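Local atomic coordinates of mitomycin biosynthesis 6-O-methyltransferase (Streptomyces lavendulae, PDB entry 3GWZ), a protein that transfers the methyl group of S-adenosyl-L-methionine to the 6-hydroxyl of demethylated mitomycins A and B, forming their quinone methoxy group. Residues P123-P126 with V127-D130; T163-W166 with Q167-E171. All blocks are in the same frame, centred on the assembly; numbering follows the deposited sequence.

Interaction 1 (P123-P126 with V127-D130)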
ATOM      1  N   PRO A 123      -4.184   5.450  -7.371  1.00 24.27           N
ATOM      2  CA  PRO A 123      -5.225   5.962  -8.273  1.00 21.03           C
ATOM      3  C   PRO A 123      -5.245   7.483  -8.319  1.00 23.96           C
ATOM      4  O   PRO A 123      -5.869   8.065  -9.202  1.00 24.00           O
ATOM      5  CB  PRO A 123      -6.525   5.432  -7.653  1.00 30.33           C
ATOM      6  CG  PRO A 123      -6.188   5.133  -6.220  1.00 28.95           C
ATOM      7  CD  PRO A 123      -4.742   4.741  -6.205  1.00 27.21           C
ATOM      8  N   ALA A 124      -4.558   8.120  -7.380  1.00 23.48           N
ATOM      9  CA  ALA A 124      -4.498   9.575  -7.344  1.00 15.17           C
ATOM     10  C   ALA A 124      -3.239  10.127  -8.015  1.00 21.84           C
ATOM     11  O   ALA A 124      -3.053  11.342  -8.104  1.00 21.48           O
ATOM     12  CB  ALA A 124      -4.591  10.072  -5.904  1.00 26.54           C
ATOM     13  N   SER A 125      -2.365   9.244  -8.485  1.00 20.49           N
ATOM     14  CA  SER A 125      -1.118   9.703  -9.093  1.00 21.07           C
ATOM     15  C   SER A 125      -1.166   9.670 -10.617  1.00 16.30           C
ATOM     16  O   SER A 125      -1.281   8.602 -11.205  1.00 15.26           O
ATOM     17  CB  SER A 125       0.052   8.847  -8.623  1.00 24.23           C
ATOM     18  OG  SER A 125       1.190   9.111  -9.422  1.00 22.39           O
ATOM     19  N   PRO A 126      -1.074  10.842 -11.255  1.00 18.97           N
ATOM     20  CA  PRO A 126      -1.084  10.854 -12.720  1.00 18.20           C
ATOM     21  C   PRO A 126       0.083  10.040 -13.285  1.00 18.48           C
ATOM     22  O   PRO A 126      -0.117   9.218 -14.179  1.00 15.84           O
ATOM     23  CB  PRO A 126      -0.948  12.344 -13.056  1.00 18.55           C
ATOM     24  CG  PRO A 126      -1.528  13.044 -11.853  1.00 20.81           C
ATOM     25  CD  PRO A 126      -1.095  12.201 -10.688  1.00 18.50           C
ATOM     26  N   VAL A 127       1.285  10.229 -12.750  1.00 17.42           N
ATOM     27  CA  VAL A 127       2.449   9.587 -13.357  1.00 15.73           C
ATOM     28  C   VAL A 127       2.415   8.071 -13.191  1.00 13.59           C
ATOM     29  O   VAL A 127       2.730   7.339 -14.128  1.00 15.15           O
ATOM     30  CB  VAL A 127       3.782  10.149 -12.822  1.00 19.77           C
ATOM     31  CG1 VAL A 127       4.957   9.427 -13.478  1.00 21.65           C
ATOM     32  CG2 VAL A 127       3.871  11.639 -13.093  1.00 26.95           C
ATOM     33  N   ALA A 128       2.028   7.600 -12.008  1.00 15.03           N
ATOM     34  CA  ALA A 128       1.955   6.161 -11.746  1.00 17.94           C
ATOM     35  C   ALA A 128       0.894   5.469 -12.596  1.00 18.39           C
ATOM     36  O   ALA A 128       1.117   4.373 -13.111  1.00 13.53           O
ATOM     37  CB  ALA A 128       1.697   5.885 -10.266  1.00 19.14           C
ATOM     38  N   THR A 129      -0.271   6.093 -12.728  1.00 15.38           N
ATOM     39  CA  THR A 129      -1.326   5.472 -13.529  1.00 15.01           C
ATOM     40  C   THR A 129      -0.965   5.545 -14.999  1.00 12.65           C
ATOM     41  O   THR A 129      -1.233   4.601 -15.754  1.00 14.84           O
ATOM     42  CB  THR A 129      -2.705   6.116 -13.300  1.00 12.97           C
ATOM     43  OG1 THR A 129      -2.594   7.544 -13.408  1.00 12.32           O
ATOM     44  CG2 THR A 129      -3.228   5.732 -11.922  1.00 15.12           C
ATOM     45  N   ASP A 130      -0.339   6.646 -15.408  1.00 12.21           N
ATOM     46  CA  ASP A 130       0.021   6.798 -16.816  1.00 12.42           C
ATOM     47  C   ASP A 130       1.103   5.784 -17.203  1.00 17.01           C
ATOM     48  O   ASP A 130       1.072   5.206 -18.294  1.00 12.96           O
ATOM     49  CB  ASP A 130       0.469   8.229 -17.133  1.00 12.42           C
ATOM     50  CG  ASP A 130       0.077   8.668 -18.537  1.00 19.40           C
ATOM     51  OD1 ASP A 130      -0.592   7.891 -19.257  1.00 18.02           O
ATOM     52  OD2 ASP A 130       0.436   9.797 -18.920  1.00 19.44           O
TER
HETATM   53  O   HOH W   1       2.013  12.240 -10.746  1.00 27.73           O

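Interaction 2 (T163-W166 with Q167-E171). With SAH (S-adenosyl-L-homocysteine), chain G.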
ATOM      1  N   THR A 163      -8.706  -2.122 -34.062  1.00 17.84           N
ATOM      2  CA  THR A 163      -9.929  -1.620 -33.439  1.00 19.27           C
ATOM      3  C   THR A 163      -9.655  -0.200 -32.954  1.00 16.50           C
ATOM      4  O   THR A 163      -8.495   0.195 -32.836  1.00 19.19           O
ATOM      5  CB  THR A 163     -10.390  -2.515 -32.252  1.00 20.19           C
ATOM      6  OG1 THR A 163     -11.701  -2.118 -31.835  1.00 25.98           O
ATOM      7  CG2 THR A 163      -9.437  -2.389 -31.065  1.00 20.88           C
ATOM      8  N   SER A 164     -10.706   0.573 -32.696  1.00 15.18           N
ATOM      9  CA  SER A 164     -10.540   1.946 -32.229  1.00 12.85           C
ATOM     10  C   SER A 164     -10.282   1.995 -30.728  1.00 13.52           C
ATOM     11  O   SER A 164     -10.582   1.048 -29.996  1.00 13.13           O
ATOM     12  CB  SER A 164     -11.770   2.796 -32.564  1.00 13.58           C
ATOM     13  OG  SER A 164     -12.871   2.422 -31.753  1.00 15.19           O
ATOM     14  N   PHE A 165      -9.707   3.103 -30.271  1.00 13.41           N
ATOM     15  CA  PHE A 165      -9.461   3.277 -28.848  1.00 10.79           C
ATOM     16  C   PHE A 165     -10.775   3.204 -28.062  1.00 11.99           C
ATOM     17  O   PHE A 165     -10.842   2.597 -26.998  1.00 12.76           O
ATOM     18  CB  PHE A 165      -8.751   4.608 -28.572  1.00 11.39           C
ATOM     19  CG  PHE A 165      -8.431   4.828 -27.108  1.00 13.14           C
ATOM     20  CD1 PHE A 165      -7.335   4.213 -26.526  1.00 14.15           C
ATOM     21  CD2 PHE A 165      -9.243   5.628 -26.316  1.00 12.55           C
ATOM     22  CE1 PHE A 165      -7.030   4.406 -25.175  1.00 14.98           C
ATOM     23  CE2 PHE A 165      -8.960   5.820 -24.958  1.00 12.53           C
ATOM     24  CZ  PHE A 165      -7.847   5.210 -24.390  1.00 14.35           C
ATOM     25  N   TRP A 166     -11.826   3.823 -28.582  1.00 11.52           N
ATOM     26  CA  TRP A 166     -13.091   3.810 -27.842  1.00 15.78           C
ATOM     27  C   TRP A 166     -13.729   2.418 -27.831  1.00 14.81           C
ATOM     28  O   TRP A 166     -14.376   2.031 -26.855  1.00 14.51           O
ATOM     29  CB  TRP A 166     -14.072   4.849 -28.381  1.00 15.29           C
ATOM     30  CG  TRP A 166     -13.633   6.255 -28.170  1.00 15.76           C
ATOM     31  CD1 TRP A 166     -13.578   7.242 -29.109  1.00 15.18           C
ATOM     32  CD2 TRP A 166     -13.189   6.844 -26.939  1.00 13.15           C
ATOM     33  NE1 TRP A 166     -13.136   8.409 -28.541  1.00 17.50           N
ATOM     34  CE2 TRP A 166     -12.886   8.193 -27.210  1.00 15.53           C
ATOM     35  CE3 TRP A 166     -13.013   6.360 -25.638  1.00 13.46           C
ATOM     36  CZ2 TRP A 166     -12.410   9.065 -26.231  1.00 14.72           C
ATOM     37  CZ3 TRP A 166     -12.537   7.228 -24.661  1.00 11.44           C
ATOM     38  CH2 TRP A 166     -12.243   8.561 -24.962  1.00 10.76           C
ATOM     39  N   GLN A 167     -13.548   1.667 -28.912  1.00 14.85           N
ATOM     40  CA  GLN A 167     -14.124   0.330 -28.977  1.00 14.53           C
ATOM     41  C   GLN A 167     -13.380  -0.611 -28.044  1.00 17.49           C
ATOM     42  O   GLN A 167     -13.988  -1.441 -27.376  1.00 17.46           O
ATOM     43  CB  GLN A 167     -14.101  -0.217 -30.409  1.00 16.68           C
ATOM     44  CG  GLN A 167     -14.799  -1.556 -30.571  1.00 27.16           C
ATOM     45  CD  GLN A 167     -16.269  -1.493 -30.185  1.00 36.09           C
ATOM     46  OE1 GLN A 167     -16.808  -2.428 -29.596  1.00 42.86           O
ATOM     47  NE2 GLN A 167     -16.920  -0.381 -30.506  1.00 34.47           N
ATOM     48  N   LEU A 168     -12.060  -0.481 -27.994  1.00 16.30           N
ATOM     49  CA  LEU A 168     -11.271  -1.323 -27.100  1.00 12.90           C
ATOM     50  C   LEU A 168     -11.648  -1.084 -25.638  1.00 17.61           C
ATOM     51  O   LEU A 168     -11.865  -2.035 -24.870  1.00 19.00           O
ATOM     52  CB  LEU A 168      -9.768  -1.077 -27.296  1.00 13.09           C
ATOM     53  CG  LEU A 168      -8.907  -1.903 -26.337  1.00 15.95           C
ATOM     54  CD1 LEU A 168      -9.031  -3.383 -26.684  1.00 16.69           C
ATOM     55  CD2 LEU A 168      -7.451  -1.464 -26.395  1.00 16.61           C
ATOM     56  N   THR A 169     -11.735   0.186 -25.248  1.00 14.43           N
ATOM     57  CA  THR A 169     -12.046   0.511 -23.857  1.00 13.88           C
ATOM     58  C   THR A 169     -13.509   0.181 -23.531  1.00 19.72           C
ATOM     59  O   THR A 169     -13.867  -0.074 -22.375  1.00 20.11           O
ATOM     60  CB  THR A 169     -11.703   1.991 -23.506  1.00 14.62           C
ATOM     61  OG1 THR A 169     -12.305   2.878 -24.456  1.00 15.38           O
ATOM     62  CG2 THR A 169     -10.178   2.212 -23.513  1.00 10.82           C
ATOM     63  N   HIS A 170     -14.352   0.161 -24.556  1.00 17.92           N
ATOM     64  CA  HIS A 170     -15.728  -0.282 -24.364  1.00 21.70           C
ATOM     65  C   HIS A 170     -15.810  -1.788 -24.082  1.00 23.87           C
ATOM     66  O   HIS A 170     -16.488  -2.215 -23.141  1.00 26.15           O
ATOM     67  CB  HIS A 170     -16.590   0.068 -25.575  1.00 25.17           C
ATOM     68  CG  HIS A 170     -17.940  -0.576 -25.547  1.00 30.50           C
ATOM     69  ND1 HIS A 170     -18.954  -0.138 -24.723  1.00 29.47           N
ATOM     70  CD2 HIS A 170     -18.437  -1.639 -26.222  1.00 32.75           C
ATOM     71  CE1 HIS A 170     -20.022  -0.896 -24.899  1.00 29.66           C
ATOM     72  NE2 HIS A 170     -19.735  -1.812 -25.807  1.00 36.19           N
ATOM     73  N   GLU A 171     -15.103  -2.581 -24.882  1.00 20.80           N
ATOM     74  CA  GLU A 171     -15.220  -4.042 -24.852  1.00 24.45           C
ATOM     75  C   GLU A 171     -14.331  -4.728 -23.810  1.00 30.10           C
ATOM     76  O   GLU A 171     -14.695  -5.762 -23.248  1.00 29.11           O
ATOM     77  CB  GLU A 171     -14.877  -4.617 -26.231  1.00 26.68           C
ATOM     78  CG  GLU A 171     -15.797  -4.164 -27.352  1.00 38.18           C
ATOM     79  CD  GLU A 171     -15.462  -4.802 -28.695  1.00 45.94           C
ATOM     80  OE1 GLU A 171     -14.265  -5.047 -28.970  1.00 44.79           O
ATOM     81  OE2 GLU A 171     -16.402  -5.054 -29.481  1.00 55.88           O
TER
HETATM   82  N   SAH G 352     -14.425  14.322 -18.315  1.00 12.43           N
HETATM   83  CA  SAH G 352     -13.550  13.223 -17.781  1.00 10.20           C
HETATM   84  CB  SAH G 352     -13.128  12.188 -18.843  1.00 11.62           C
HETATM   85  CG  SAH G 352     -12.349  12.729 -20.058  1.00 16.88           C
HETATM   86  SD  SAH G 352     -11.813  11.409 -21.139  1.00  7.27           S
HETATM   87  C   SAH G 352     -12.325  13.824 -17.153  1.00 18.92           C
HETATM   88  O   SAH G 352     -11.633  13.143 -16.389  1.00 17.14           O
HETATM   89  OXT SAH G 352     -12.001  14.997 -17.382  1.00 16.00           O
HETATM   90  C5' SAH G 352     -13.103  11.480 -22.366  1.00 12.17           C
HETATM   91  C4' SAH G 352     -14.381  10.710 -21.974  1.00 12.98           C
HETATM   92  O4' SAH G 352     -15.386  10.723 -23.015  1.00 12.80           O
HETATM   93  C3' SAH G 352     -14.201   9.232 -21.612  1.00 12.81           C
HETATM   94  O3' SAH G 352     -14.517   9.049 -20.223  1.00 13.26           O
HETATM   95  C2' SAH G 352     -15.203   8.461 -22.475  1.00 11.76           C
HETATM   96  O2' SAH G 352     -15.916   7.441 -21.764  1.00 12.62           O
HETATM   97  C1' SAH G 352     -16.192   9.536 -22.862  1.00 12.81           C
HETATM   98  N9  SAH G 352     -16.890   9.308 -24.146  1.00 13.86           N
HETATM   99  C8  SAH G 352     -16.315   9.002 -25.331  1.00 13.93           C
HETATM  100  N7  SAH G 352     -17.256   8.901 -26.305  1.00 14.01           N
HETATM  101  C5  SAH G 352     -18.454   9.163 -25.729  1.00 15.60           C
HETATM  102  C6  SAH G 352     -19.856   9.241 -26.185  1.00 17.12           C
HETATM  103  N6  SAH G 352     -20.133   9.006 -27.489  1.00 11.24           N
HETATM  104  N1  SAH G 352     -20.816   9.539 -25.267  1.00 13.76           N
HETATM  105  C2  SAH G 352     -20.515   9.767 -23.980  1.00 16.26           C
HETATM  106  N3  SAH G 352     -19.256   9.717 -23.495  1.00 15.46           N
HETATM  107  C4  SAH G 352     -18.210   9.428 -24.310  1.00 13.53           C

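Interaction 1 (P123-P126 with V127-D130)
Ser125 and Pro126 lead into the first turn of helix 126-135, where Thr129 N bonds to Ser125 O (3.1 Å) and Asp130 N to Pro126 O (2.9 Å). Ser125 is the N-cap. With chi1 at 168° its OG swings away from the serine's own N and comes beside the carbonyl carbon, where it accepts from Ala128 N at 3.1 Å. The bond is nearly straight, 164° at the hydrogen. The methyl of Ala128 packs beside this hydroxyl, with CB 3.4 Å from Ser125 OG. Val127 N gives its hydrogen to a water at 2.9 Å, and that water has a weak, long contact with Ser125 OG. Thr129 OG1 sits over the start of the turn, 2.8 Å from Ser125 O and 3.1 Å from Pro126 O, and is also hydrogen-bonded to Ser185 OG of helix 173-197; which partner receives its one proton is not settled. Thr129 CG2 points back along the chain and touches Pro123 CA at 4.2 Å. Val127 packs on Val42 of the second subunit. Pro126 brings no N-H to the first turn. The next two amides lack a helical carbonyl partner; the water takes the hydrogen of Val127 N and Ser125 OG that of Ala128 N.

Interaction 2 (T163-W166 with Q167-E171)
Phe165 and Thr169 make the tight side of this helix start. Thr169 CG2 lies over one face of the Phe165 ring, a CH-pi contact 4.1 Å from the centroid and offset toward the rim. Thr169 OG1 sits between its backbone N and carbonyl carbon (chi1 52°), a rotation that brings it back to Phe165 O at 2.9 Å. Thr169 N binds the same oxygen from the opposite face of the carbonyl plane. Trp166 is sandwiched: Phe165 CD2 lies over one face of the indole, toward its rim, and C8 of S-adenosyl-L-homocysteine lies 3.9 Å above the centre of the other. Trp166 CZ3 meets the ribose, 3.7 Å from C2' of the ligand. The N-cap side is more open to solvent. Ser164 OG accepts from Gln167 N (3.0 Å), at a bent 149°. Thr163 lays OG1 across the aliphatic start of Gln167, 3.4 Å from its CB. Trp166 thus belongs to the cofactor pocket. Arg234, itself a cofactor-binding residue, bonds to Trp166 O and Thr169 OG1, so this helix start helps hold it. The Phe165 ring meets Phe157 of helix 157-161 and Phe179 of helix 173-197 edge-to-face, and Val329 of helix 316-329 touches both Phe165 and Trp166.

How the interactions relate
Interactions 1 and 2 are both helix starts capped by a serine. In both a threonine, four residues after the cap in interaction 1 and five in interaction 2, turns its hydroxyl back to a carbonyl of the first turn. They follow one another in the chain. Their centres lie 21 Å apart and their nearest atoms about 9 Å, so they do not touch. Helix 173-197 links them: Arg181, Ser185 and Val186 meet interaction 1, while Ala175 and Phe179 meet interaction 2. Interaction 2 forms part of the cofactor pocket. Interaction 1 is farther off: the Thr129 side chain lies about 11 Å from S-adenosyl-L-homocysteine and that of Pro126 about 9 Å from that of Ser187, a cofactor-binding residue.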